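Local coordinates for protein dehydroquinate synthase (PDB 1UJN) that probably catalyses the NAD- and divalent-metal-dependent conversion of 3-deoxy-D-arabino-heptulosonate 7-phosphate to 3-dehydroquinate, the second step of chorismate biosynthesis, at residues Ala32-Arg37 with Gly94-Leu99; Lys72-Leu77 with Gly101-Thr106; Val111-Phe116 with His147-Val152; Gly130-Asn135 with Val143-Phe148. All coordinates share one frame; numbering follows the deposited sequence.

Contact 1: Ala32-Arg37 with Gly94-Leu99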
loop_
_atom_site.group_PDB
_atom_site.type_symbol
_atom_site.label_atom_id
_atom_site.label_comp_id
_atom_site.label_asym_id
_atom_site.label_seq_id
_atom_site.Cartn_x
_atom_site.Cartn_y
_atom_site.Cartn_z
ATOM N N ALA A 32 -16.893 6.332 7.103
ATOM C CA ALA A 32 -17.238 5.077 7.749
ATOM C C ALA A 32 -16.380 5.028 9.004
ATOM O O ALA A 32 -15.312 5.644 9.049
ATOM C CB ALA A 32 -16.919 3.899 6.833
ATOM N N LEU A 33 -16.840 4.315 10.026
ATOM C CA LEU A 33 -16.089 4.243 11.268
ATOM C C LEU A 33 -15.916 2.798 11.716
ATOM O O LEU A 33 -16.881 2.043 11.809
ATOM C CB LEU A 33 -16.796 5.072 12.359
ATOM C CG LEU A 33 -16.097 5.277 13.713
ATOM C CD1 LEU A 33 -16.664 6.522 14.394
ATOM C CD2 LEU A 33 -16.286 4.042 14.596
ATOM N N LEU A 34 -14.662 2.428 11.963
ATOM C CA LEU A 34 -14.278 1.097 12.413
ATOM C C LEU A 34 -13.889 1.243 13.887
ATOM O O LEU A 34 -13.128 2.153 14.240
ATOM C CB LEU A 34 -13.071 0.622 11.596
ATOM C CG LEU A 34 -12.563 -0.802 11.798
ATOM C CD1 LEU A 34 -13.609 -1.776 11.271
ATOM C CD2 LEU A 34 -11.230 -0.992 11.063
ATOM N N PHE A 35 -14.382 0.355 14.749
ATOM C CA PHE A 35 -14.072 0.465 16.173
ATOM C C PHE A 35 -13.904 -0.856 16.922
ATOM O O PHE A 35 -14.425 -1.888 16.513
ATOM C CB PHE A 35 -15.167 1.284 16.872
ATOM C CG PHE A 35 -16.519 0.606 16.896
ATOM C CD1 PHE A 35 -16.894 -0.200 17.969
ATOM C CD2 PHE A 35 -17.412 0.772 15.841
ATOM C CE1 PHE A 35 -18.141 -0.829 17.994
ATOM C CE2 PHE A 35 -18.663 0.146 15.853
ATOM C CZ PHE A 35 -19.028 -0.656 16.933
ATOM N N ASP A 36 -13.163 -0.789 18.025
ATOM C CA ASP A 36 -12.928 -1.934 18.900
ATOM C C ASP A 36 -14.207 -2.023 19.738
ATOM O O ASP A 36 -14.584 -1.048 20.372
ATOM C CB ASP A 36 -11.727 -1.642 19.809
ATOM C CG ASP A 36 -11.435 -2.768 20.788
ATOM O OD1 ASP A 36 -12.385 -3.436 21.243
ATOM O OD2 ASP A 36 -10.247 -2.974 21.117
ATOM N N ARG A 37 -14.878 -3.173 19.724
ATOM C CA ARG A 37 -16.120 -3.346 20.487
ATOM C C ARG A 37 -15.993 -2.842 21.921
ATOM O O ARG A 37 -16.973 -2.393 22.515
ATOM C CB ARG A 37 -16.535 -4.821 20.518
ATOM C CG ARG A 37 -16.764 -5.452 19.155
ATOM C CD ARG A 37 -17.057 -6.942 19.301
ATOM N NE ARG A 37 -17.141 -7.634 18.016
ATOM C CZ ARG A 37 -18.076 -7.411 17.097
ATOM N NH1 ARG A 37 -19.022 -6.505 17.312
ATOM N NH2 ARG A 37 -18.064 -8.096 15.962
ATOM N N GLY A 94 -3.830 0.048 19.392
ATOM C CA GLY A 94 -2.865 -0.216 18.338
ATOM C C GLY A 94 -3.258 -1.205 17.255
ATOM O O GLY A 94 -2.957 -0.991 16.080
ATOM N N THR A 95 -3.917 -2.293 17.635
ATOM C CA THR A 95 -4.318 -3.289 16.655
ATOM C C THR A 95 -5.363 -2.732 15.693
ATOM O O THR A 95 -5.361 -3.064 14.510
ATOM C CB THR A 95 -4.873 -4.559 17.342
ATOM O OG1 THR A 95 -5.990 -4.213 18.171
ATOM C CG2 THR A 95 -3.794 -5.205 18.198
ATOM N N LEU A 96 -6.254 -1.886 16.204
ATOM C CA LEU A 96 -7.296 -1.299 15.371
ATOM C C LEU A 96 -6.722 -0.278 14.405
ATOM O O LEU A 96 -7.141 -0.222 13.254
ATOM C CB LEU A 96 -8.378 -0.635 16.227
ATOM C CG LEU A 96 -9.724 -1.366 16.337
ATOM C CD1 LEU A 96 -10.383 -1.428 14.964
ATOM C CD2 LEU A 96 -9.521 -2.772 16.900
ATOM N N THR A 97 -5.774 0.533 14.863
ATOM C CA THR A 97 -5.196 1.520 13.966
ATOM C C THR A 97 -4.292 0.822 12.958
ATOM O O THR A 97 -4.181 1.265 11.818
ATOM C CB THR A 97 -4.422 2.624 14.727
ATOM O OG1 THR A 97 -3.582 2.038 15.721
ATOM C CG2 THR A 97 -5.397 3.581 15.392
ATOM N N ASP A 98 -3.661 -0.274 13.374
ATOM C CA ASP A 98 -2.799 -1.042 12.471
ATOM C C ASP A 98 -3.657 -1.587 11.326
ATOM O O ASP A 98 -3.347 -1.392 10.146
ATOM C CB ASP A 98 -2.135 -2.213 13.219
ATOM C CG ASP A 98 -0.885 -1.795 13.980
ATOM O OD1 ASP A 98 -0.329 -2.635 14.722
ATOM O OD2 ASP A 98 -0.446 -0.636 13.836
ATOM N N LEU A 99 -4.740 -2.272 11.682
ATOM C CA LEU A 99 -5.650 -2.843 10.693
ATOM C C LEU A 99 -6.364 -1.754 9.893
ATOM O O LEU A 99 -6.317 -1.746 8.660
ATOM C CB LEU A 99 -6.690 -3.725 11.383
ATOM C CG LEU A 99 -7.839 -4.210 10.494
ATOM C CD1 LEU A 99 -7.319 -5.252 9.511
ATOM C CD2 LEU A 99 -8.938 -4.784 11.355
#
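Leu34 and Leu96 meet through two quite different first torsions. In Leu34, chi1 of -175° swings CG opposite the backbone N and carries the branch out from strand 31-36 toward the helix. In Leu96, chi1 of -106° lies well away from a staggered value, and this somewhat strained turn spreads its two methyls along the strand. One methyl meets Leu34: Leu96 CD1 lies 3.9 Å from Leu34 CG and 4.0 Å from Leu34 CD2. The other methyl reaches Asp36, two residues on, with Leu96 CD2 3.8 Å from Asp36 CB, so the helix rests on the aliphatic root of the aspartate rather than on its carboxylate. That carboxylate is engaged with the chain beyond, its OD1 accepting from Arg38 N. One turn further along the helix, Leu99 CD2 makes a looser approach of 4.4 Å to Leu34 CD2. No hydrogen bond joins the two segments; the evidence is for purely apolar packing. Were Leu96 cut back to an alanine here, both methyl contacts would be lost, and a gap would probably open between the helix and the strand at Leu34 and Asp36. The axes of strand 32-36 and helix 94-99 approach to 8.6 Å and run at 151°, hence nearly antiparallel, as when a helix covers a parallel sheet in a Rossmann-like alpha/beta fold. Strand 31-36 lies between strands 87-92 and 55-58; Leu96 also touches Val90 of the former, and Leu34 and Leu99 both touch Leu58 of the latter.

Contact 2: Lys72-Leu77 with Gly101-Thr106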
loop_
_atom_site.group_PDB
_atom_site.type_symbol
_atom_site.label_atom_id
_atom_site.label_comp_id
_atom_site.label_asym_id
_atom_site.label_seq_id
_atom_site.Cartn_x
_atom_site.Cartn_y
_atom_site.Cartn_z
ATOM N N LYS A 72 -12.665 -8.673 5.161
ATOM C CA LYS A 72 -14.019 -8.385 5.627
ATOM C C LYS A 72 -14.284 -6.885 5.661
ATOM O O LYS A 72 -15.320 -6.423 5.190
ATOM C CB LYS A 72 -14.243 -8.970 7.025
ATOM C CG LYS A 72 -15.703 -8.946 7.466
ATOM C CD LYS A 72 -15.902 -9.698 8.777
ATOM C CE LYS A 72 -15.481 -8.860 9.969
ATOM N NZ LYS A 72 -16.572 -7.929 10.379
ATOM N N VAL A 73 -13.345 -6.126 6.216
ATOM C CA VAL A 73 -13.513 -4.679 6.297
ATOM C C VAL A 73 -13.557 -4.060 4.903
ATOM O O VAL A 73 -14.391 -3.201 4.626
ATOM C CB VAL A 73 -12.380 -4.025 7.127
ATOM C CG1 VAL A 73 -12.604 -2.513 7.213
ATOM C CG2 VAL A 73 -12.349 -4.633 8.530
ATOM N N LEU A 74 -12.668 -4.496 4.016
ATOM C CA LEU A 74 -12.660 -3.961 2.657
ATOM C C LEU A 74 -13.994 -4.209 1.937
ATOM O O LEU A 74 -14.538 -3.314 1.293
ATOM C CB LEU A 74 -11.502 -4.572 1.861
ATOM C CG LEU A 74 -10.102 -4.115 2.293
ATOM C CD1 LEU A 74 -9.059 -5.060 1.710
ATOM C CD2 LEU A 74 -9.847 -2.678 1.827
ATOM N N SER A 75 -14.523 -5.422 2.045
ATOM C CA SER A 75 -15.793 -5.733 1.395
ATOM C C SER A 75 -16.931 -4.936 2.019
ATOM O O SER A 75 -17.897 -4.576 1.342
ATOM C CB SER A 75 -16.081 -7.230 1.484
ATOM O OG SER A 75 -15.257 -7.944 0.576
ATOM N N TRP A 76 -16.806 -4.651 3.311
ATOM C CA TRP A 76 -17.822 -3.885 4.021
ATOM C C TRP A 76 -17.869 -2.476 3.426
ATOM O O TRP A 76 -18.945 -1.944 3.155
ATOM C CB TRP A 76 -17.489 -3.839 5.519
ATOM C CG TRP A 76 -18.440 -3.022 6.333
ATOM C CD1 TRP A 76 -19.755 -3.290 6.581
ATOM C CD2 TRP A 76 -18.155 -1.780 6.982
ATOM N NE1 TRP A 76 -20.310 -2.289 7.342
ATOM C CE2 TRP A 76 -19.350 -1.348 7.603
ATOM C CE3 TRP A 76 -17.007 -0.987 7.100
ATOM C CZ2 TRP A 76 -19.427 -0.158 8.331
ATOM C CZ3 TRP A 76 -17.085 0.201 7.830
ATOM C CH2 TRP A 76 -18.289 0.600 8.434
ATOM N N LEU A 77 -16.696 -1.882 3.205
ATOM C CA LEU A 77 -16.620 -0.544 2.623
ATOM C C LEU A 77 -17.155 -0.558 1.188
ATOM O O LEU A 77 -17.938 0.311 0.797
ATOM C CB LEU A 77 -15.170 -0.046 2.626
ATOM C CG LEU A 77 -14.519 0.160 3.997
ATOM C CD1 LEU A 77 -13.057 0.558 3.838
ATOM C CD2 LEU A 77 -15.270 1.237 4.744
ATOM N N GLY A 101 -5.657 1.406 9.508
ATOM C CA GLY A 101 -4.774 2.245 8.721
ATOM C C GLY A 101 -4.380 1.552 7.428
ATOM O O GLY A 101 -4.228 2.194 6.392
ATOM N N PHE A 102 -4.220 0.231 7.489
ATOM C CA PHE A 102 -3.845 -0.551 6.313
ATOM C C PHE A 102 -5.023 -0.653 5.344
ATOM O O PHE A 102 -4.841 -0.612 4.120
ATOM C CB PHE A 102 -3.366 -1.942 6.742
ATOM C CG PHE A 102 -2.876 -2.792 5.602
ATOM C CD1 PHE A 102 -1.962 -2.284 4.680
ATOM C CD2 PHE A 102 -3.325 -4.102 5.454
ATOM C CE1 PHE A 102 -1.500 -3.068 3.625
ATOM C CE2 PHE A 102 -2.872 -4.901 4.400
ATOM C CZ PHE A 102 -1.957 -4.384 3.482
ATOM N N VAL A 103 -6.228 -0.783 5.892
ATOM C CA VAL A 103 -7.429 -0.830 5.066
ATOM C C VAL A 103 -7.528 0.516 4.334
ATOM O O VAL A 103 -7.765 0.556 3.135
ATOM C CB VAL A 103 -8.688 -1.050 5.931
ATOM C CG1 VAL A 103 -9.953 -0.753 5.124
ATOM C CG2 VAL A 103 -8.717 -2.504 6.420
ATOM N N ALA A 104 -7.327 1.614 5.058
ATOM C CA ALA A 104 -7.382 2.948 4.448
ATOM C C ALA A 104 -6.296 3.121 3.389
ATOM O O ALA A 104 -6.525 3.744 2.350
ATOM C CB ALA A 104 -7.224 4.025 5.515
ATOM N N ALA A 105 -5.110 2.586 3.661
ATOM C CA ALA A 105 -3.999 2.701 2.728
ATOM C C ALA A 105 -4.228 1.974 1.415
ATOM O O ALA A 105 -3.654 2.354 0.396
ATOM C CB ALA A 105 -2.713 2.181 3.372
ATOM N N THR A 106 -5.084 0.957 1.425
ATOM C CA THR A 106 -5.290 0.159 0.230
ATOM C C THR A 106 -6.666 0.157 -0.413
ATOM O O THR A 106 -6.793 -0.238 -1.570
ATOM C CB THR A 106 -4.864 -1.293 0.503
ATOM O OG1 THR A 106 -5.630 -1.817 1.595
ATOM C CG2 THR A 106 -3.366 -1.342 0.865
#
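The layer of helices over one face of the main sheet is knit together where Val103, on helix 94-106, presses against Val73, Leu74 and Leu77 of helix 67-80. Its CG1 methyl makes the tightest approaches. Leu77 CD1 lies 3.6 Å from Val103 CG1, Leu74 CD2 lies 3.8 Å from that same CG1, and Val73 CG1 also reaches it at 3.8 Å. With chi1 of Val103 at 166°, CG1 is turned opposite the backbone N into the midst of these three side chains, while Val103 CG2 lies 4.0 Å from Val73 CB. Leu74 and Val103 pass one another in opposite senses, whereas Val73 and Leu77 come in at a slant. The segment axes are 10.3 Å apart and inclined at 51°, a spacing that agrees with one valine wedged among three branched apolar side chains. No hydrogen bond crosses between the two segments. Each helix belongs to a beta-alpha-beta crossover: helix 67-80 links strands 55-58 and 87-92, and helix 94-106 links strands 87-92 and 112-117. Thr106, at the end of helix 94-106, gives its hydroxyl proton back to the preceding turn, OG1 to Phe102 O at 2.9 Å, with the donor tilted 24° from the carbonyl plane; its OG1 is also hydrogen-bonded to Tyr70 OH. The same region meets the dimer partner, where Leu74 packs on Val143 of the second subunit and Thr106 on Phe102 of that subunit.

Contact 3: Val111-Phe116 with His147-Val152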
loop_
_atom_site.group_PDB
_atom_site.type_symbol
_atom_site.label_atom_id
_atom_site.label_comp_id
_atom_site.label_asym_id
_atom_site.label_seq_id
_atom_site.Cartn_x
_atom_site.Cartn_y
_atom_site.Cartn_z
ATOM N N VAL A 111 -7.316 5.966 0.905
ATOM C CA VAL A 111 -8.262 6.988 1.328
ATOM C C VAL A 111 -7.767 7.548 2.659
ATOM O O VAL A 111 -6.959 6.926 3.354
ATOM C CB VAL A 111 -9.692 6.433 1.519
ATOM C CG1 VAL A 111 -10.226 5.897 0.184
ATOM C CG2 VAL A 111 -9.697 5.335 2.592
ATOM N N ALA A 112 -8.249 8.728 3.011
ATOM C CA ALA A 112 -7.841 9.359 4.261
ATOM C C ALA A 112 -8.414 8.632 5.470
ATOM O O ALA A 112 -9.457 7.981 5.384
ATOM C CB ALA A 112 -8.307 10.811 4.273
ATOM N N TYR A 113 -7.709 8.705 6.593
ATOM C CA TYR A 113 -8.240 8.116 7.812
ATOM C C TYR A 113 -7.890 8.988 9.005
ATOM O O TYR A 113 -6.890 9.714 8.989
ATOM C CB TYR A 113 -7.768 6.669 8.023
ATOM C CG TYR A 113 -6.349 6.469 8.497
ATOM C CD1 TYR A 113 -5.281 6.542 7.614
ATOM C CD2 TYR A 113 -6.090 6.133 9.822
ATOM C CE1 TYR A 113 -3.980 6.270 8.039
ATOM C CE2 TYR A 113 -4.793 5.864 10.258
ATOM C CZ TYR A 113 -3.750 5.928 9.364
ATOM O OH TYR A 113 -2.475 5.612 9.783
ATOM N N LEU A 114 -8.768 8.957 10.001
ATOM C CA LEU A 114 -8.586 9.712 11.232
ATOM C C LEU A 114 -8.454 8.688 12.342
ATOM O O LEU A 114 -9.207 7.715 12.390
ATOM C CB LEU A 114 -9.801 10.600 11.503
ATOM C CG LEU A 114 -10.039 11.750 10.522
ATOM C CD1 LEU A 114 -11.355 12.443 10.866
ATOM C CD2 LEU A 114 -8.878 12.726 10.593
ATOM N N ALA A 115 -7.495 8.908 13.230
ATOM C CA ALA A 115 -7.272 7.982 14.328
ATOM C C ALA A 115 -7.761 8.538 15.661
ATOM O O ALA A 115 -7.525 9.701 15.982
ATOM C CB ALA A 115 -5.794 7.652 14.426
ATOM N N PHE A 116 -8.448 7.694 16.424
ATOM C CA PHE A 116 -8.941 8.065 17.750
ATOM C C PHE A 116 -8.428 6.976 18.685
ATOM O O PHE A 116 -9.148 6.033 19.023
ATOM C CB PHE A 116 -10.464 8.106 17.766
ATOM C CG PHE A 116 -11.042 9.161 16.871
ATOM C CD1 PHE A 116 -11.211 8.920 15.513
ATOM C CD2 PHE A 116 -11.389 10.408 17.380
ATOM C CE1 PHE A 116 -11.722 9.914 14.668
ATOM C CE2 PHE A 116 -11.898 11.405 16.544
ATOM C CZ PHE A 116 -12.064 11.156 15.188
ATOM N N HIS A 147 1.200 4.642 5.928
ATOM C CA HIS A 147 0.081 5.502 5.580
ATOM C C HIS A 147 -0.215 6.340 6.817
ATOM O O HIS A 147 -0.551 5.806 7.875
ATOM C CB HIS A 147 -1.125 4.644 5.198
ATOM C CG HIS A 147 -2.243 5.416 4.572
ATOM N ND1 HIS A 147 -2.045 6.297 3.533
ATOM C CD2 HIS A 147 -3.570 5.436 4.835
ATOM C CE1 HIS A 147 -3.202 6.829 3.181
ATOM N NE2 HIS A 147 -4.144 6.323 3.956
ATOM N N PHE A 148 -0.061 7.652 6.677
ATOM C CA PHE A 148 -0.255 8.560 7.798
ATOM C C PHE A 148 -1.672 9.051 7.957
ATOM O O PHE A 148 -2.362 9.315 6.976
ATOM C CB PHE A 148 0.670 9.769 7.661
ATOM C CG PHE A 148 2.114 9.407 7.555
ATOM C CD1 PHE A 148 2.666 9.067 6.333
ATOM C CD2 PHE A 148 2.909 9.347 8.692
ATOM C CE1 PHE A 148 3.996 8.666 6.238
ATOM C CE2 PHE A 148 4.245 8.944 8.609
ATOM C CZ PHE A 148 4.784 8.604 7.378
ATOM N N PRO A 149 -2.119 9.196 9.212
ATOM C CA PRO A 149 -3.478 9.679 9.459
ATOM C C PRO A 149 -3.558 11.155 9.103
ATOM O O PRO A 149 -2.541 11.855 9.052
ATOM C CB PRO A 149 -3.671 9.428 10.951
ATOM C CG PRO A 149 -2.300 9.631 11.508
ATOM C CD PRO A 149 -1.407 8.937 10.477
ATOM N N GLN A 150 -4.772 11.614 8.843
ATOM C CA GLN A 150 -5.028 13.000 8.504
ATOM C C GLN A 150 -5.109 13.779 9.814
ATOM O O GLN A 150 -5.063 15.008 9.831
ATOM C CB GLN A 150 -6.349 13.071 7.749
ATOM C CG GLN A 150 -6.682 14.398 7.153
ATOM C CD GLN A 150 -7.912 14.304 6.283
ATOM O OE1 GLN A 150 -7.819 14.224 5.054
ATOM N NE2 GLN A 150 -9.080 14.344 6.914
ATOM N N GLY A 151 -5.224 13.038 10.912
ATOM C CA GLY A 151 -5.299 13.640 12.234
ATOM C C GLY A 151 -5.406 12.553 13.292
ATOM O O GLY A 151 -5.896 11.458 13.004
ATOM N N VAL A 152 -4.936 12.842 14.507
ATOM C CA VAL A 152 -5.007 11.888 15.621
ATOM C C VAL A 152 -5.676 12.627 16.774
ATOM O O VAL A 152 -5.244 13.715 17.145
ATOM C CB VAL A 152 -3.614 11.420 16.080
ATOM C CG1 VAL A 152 -3.744 10.476 17.279
ATOM C CG2 VAL A 152 -2.906 10.698 14.937
HETATM O O HOH W 1 -4.910 9.618 5.944
#
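Tyr113 lays one face of its ring over Pro149, whose CA is 3.9 Å from the ring centroid and 17° off the normal, the geometry of a CH-pi contact. The two residues stand where parallel strands 112-117 and 151-155 come together in the Rossmann-like sheet, just ahead of the bridge between Ala115 and Val152. Tyr113 CG sits between the backbone N and the carbonyl carbon, chi1 76°, and from there the ring reaches over Pro149 toward His147 until its hydroxyl meets the carbonyl of that residue: Tyr113 OH donates to His147 O at 2.7 Å. The imidazole of His147 lies near the tyrosine, planes at 28°, but the rings are strongly offset and share little area, and the close approach is His147 CD2 to Tyr113 CE1, 3.3 Å. The imidazole is held by its own bond, NE2 donating to Val111 O at 2.9 Å, with the acceptor in the ring plane. Tyr113 O receives Gln150 N at 2.8 Å almost straight on, and Gly151 O accepts from Ala115 N. Tyr113 and His147 are thus each tied to the opposite segment by both backbone and side chain. A CB on Gly151 would come tightly against Leu114 CD2, so glycine suits the position. Helix 94-106 flanks the aromatic cluster, Ala104 touching both Tyr113 and His147. A single water completes the junction, accepting from Tyr113 N at 3.0 Å and donating to Phe148 O at 2.8 Å.

Contact 4: Gly130-Asn135 with Val143-Phe148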
loop_
_atom_site.group_PDB
_atom_site.type_symbol
_atom_site.label_atom_id
_atom_site.label_comp_id
_atom_site.label_asym_id
_atom_site.label_seq_id
_atom_site.Cartn_x
_atom_site.Cartn_y
_atom_site.Cartn_z
ATOM N N GLY A 130 3.376 6.369 10.883
ATOM C CA GLY A 130 2.604 5.896 9.747
ATOM C C GLY A 130 2.603 4.391 9.527
ATOM O O GLY A 130 2.168 3.925 8.480
ATOM N N LYS A 131 3.094 3.625 10.496
ATOM C CA LYS A 131 3.117 2.170 10.345
ATOM C C LYS A 131 1.734 1.547 10.476
ATOM O O LYS A 131 1.037 1.780 11.457
ATOM C CB LYS A 131 4.023 1.529 11.386
ATOM C CG LYS A 131 5.483 1.879 11.249
ATOM C CD LYS A 131 6.308 0.990 12.161
ATOM C CE LYS A 131 7.793 1.163 11.896
ATOM N NZ LYS A 131 8.594 0.211 12.720
ATOM N N THR A 132 1.339 0.764 9.476
ATOM C CA THR A 132 0.052 0.076 9.505
ATOM C C THR A 132 0.314 -1.325 8.976
ATOM O O THR A 132 1.359 -1.570 8.370
ATOM C CB THR A 132 -1.006 0.759 8.596
ATOM O OG1 THR A 132 -0.725 0.469 7.222
ATOM C CG2 THR A 132 -0.996 2.268 8.803
ATOM N N GLY A 133 -0.614 -2.249 9.210
ATOM C CA GLY A 133 -0.406 -3.593 8.706
ATOM C C GLY A 133 -1.103 -4.693 9.481
ATOM O O GLY A 133 -1.835 -4.439 10.435
ATOM N N ILE A 134 -0.864 -5.928 9.055
ATOM C CA ILE A 134 -1.474 -7.093 9.674
ATOM C C ILE A 134 -0.436 -8.212 9.803
ATOM O O ILE A 134 0.707 -8.068 9.356
ATOM C CB ILE A 134 -2.666 -7.596 8.827
ATOM C CG1 ILE A 134 -2.201 -7.897 7.398
ATOM C CG2 ILE A 134 -3.775 -6.535 8.796
ATOM C CD1 ILE A 134 -3.253 -8.567 6.529
ATOM N N ASN A 135 -0.842 -9.323 10.412
ATOM C CA ASN A 135 0.048 -10.463 10.605
ATOM C C ASN A 135 -0.247 -11.573 9.601
ATOM O O ASN A 135 -1.275 -11.560 8.922
ATOM C CB ASN A 135 -0.121 -11.061 12.010
ATOM C CG ASN A 135 -0.008 -10.027 13.110
ATOM O OD1 ASN A 135 0.913 -9.213 13.120
ATOM N ND2 ASN A 135 -0.943 -10.067 14.058
ATOM N N VAL A 143 2.936 -7.741 6.586
ATOM C CA VAL A 143 2.216 -7.123 5.475
ATOM C C VAL A 143 1.680 -5.792 5.968
ATOM O O VAL A 143 1.111 -5.708 7.054
ATOM C CB VAL A 143 1.032 -7.995 5.007
ATOM C CG1 VAL A 143 0.371 -7.371 3.772
ATOM C CG2 VAL A 143 1.527 -9.409 4.690
ATOM N N GLY A 144 1.869 -4.739 5.185
ATOM C CA GLY A 144 1.375 -3.460 5.645
ATOM C C GLY A 144 1.638 -2.335 4.682
ATOM O O GLY A 144 1.834 -2.553 3.487
ATOM N N ALA A 145 1.652 -1.125 5.226
ATOM C CA ALA A 145 1.868 0.061 4.425
ATOM C C ALA A 145 2.164 1.246 5.315
ATOM O O ALA A 145 1.683 1.319 6.446
ATOM C CB ALA A 145 0.615 0.353 3.598
ATOM N N PHE A 146 2.976 2.168 4.813
ATOM C CA PHE A 146 3.235 3.389 5.554
ATOM C C PHE A 146 2.147 4.328 5.051
ATOM O O PHE A 146 2.140 4.725 3.879
ATOM C CB PHE A 146 4.628 3.936 5.245
ATOM C CG PHE A 146 5.727 3.199 5.955
ATOM C CD1 PHE A 146 6.512 2.273 5.281
ATOM C CD2 PHE A 146 5.949 3.406 7.316
ATOM C CE1 PHE A 146 7.508 1.560 5.953
ATOM C CE2 PHE A 146 6.939 2.697 7.998
ATOM C CZ PHE A 146 7.717 1.773 7.310
ATOM N N HIS A 147 1.200 4.642 5.928
ATOM C CA HIS A 147 0.081 5.502 5.580
ATOM C C HIS A 147 -0.215 6.340 6.817
ATOM O O HIS A 147 -0.551 5.806 7.875
ATOM C CB HIS A 147 -1.125 4.644 5.198
ATOM C CG HIS A 147 -2.243 5.416 4.572
ATOM N ND1 HIS A 147 -2.045 6.297 3.533
ATOM C CD2 HIS A 147 -3.570 5.436 4.835
ATOM C CE1 HIS A 147 -3.202 6.829 3.181
ATOM N NE2 HIS A 147 -4.144 6.323 3.956
ATOM N N PHE A 148 -0.061 7.652 6.677
ATOM C CA PHE A 148 -0.255 8.560 7.798
ATOM C C PHE A 148 -1.672 9.051 7.957
ATOM O O PHE A 148 -2.362 9.315 6.976
ATOM C CB PHE A 148 0.670 9.769 7.661
ATOM C CG PHE A 148 2.114 9.407 7.555
ATOM C CD1 PHE A 148 2.666 9.067 6.333
ATOM C CD2 PHE A 148 2.909 9.347 8.692
ATOM C CE1 PHE A 148 3.996 8.666 6.238
ATOM C CE2 PHE A 148 4.245 8.944 8.609
ATOM C CZ PHE A 148 4.784 8.604 7.378
#
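Strands 131-136 and 144-146 form an antiparallel beta hairpin, the axes of 131-135 and 144-146 lying 4.5 Å apart at 178°, and Gly133 and Gly144 bring their CA atoms to 3.5 Å in a non-hydrogen-bonded pair. A CB on either glycine would collide with the facing strand, so the close pairing depends on both. Ile134 N donates to Val143 O at 2.8 Å, Ala145 N to Thr132 O at 3.2 Å, and His147 N to Gly130 O at 2.8 Å, on a carbonyl lone pair. Thr132 OG1, set by chi1 of 75° between its own backbone N and carbonyl carbon, donates to Ala145 O at 2.7 Å; the same oxygen takes only a weak bond from Thr132 N. With a valine in place of Thr132, the main-chain bonds could remain, but Ala145 O would probably lose its short hydroxyl bond and keep just the weak one. At the open end, Gly130 CA lies over a face of the Phe148 ring, 4.0 Å from its centroid, while Lys131 CG runs alongside Phe146, 3.7 Å from CE2. Lys131 is a predicted NAD-binding residue. Helix 94-106 backs the hairpin, Phe102 touching Thr132 and Val143 and Leu99 touching Ile134, and Arg109 of the second subunit bonds to Thr132 O.

Overall arrangement
From the N terminus, contact 1 closes the first long loop, bringing strand 31-36 to helix 94-106 across 56 residues. Contact 2 starts within that span and ends beyond it, so the two cross; both use helix 94-106, and Ala32 CB meets Leu77 CD2 at 3.8 Å. Contacts 3 and 4 both come after contacts 1 and 2 in the chain. Contact 3 joins neighbouring strands of the main sheet; the short hairpin of contact 4 opens inside its span, and the two end on the same stretch, which holds His147 and Phe148. Helix 94-106 is the common hub: Asp98 O lies 3.0 Å from Gly133 N, and Ala104 O 2.8 Å from Val111 N. Contacts 2 and 4 also reach the second subunit.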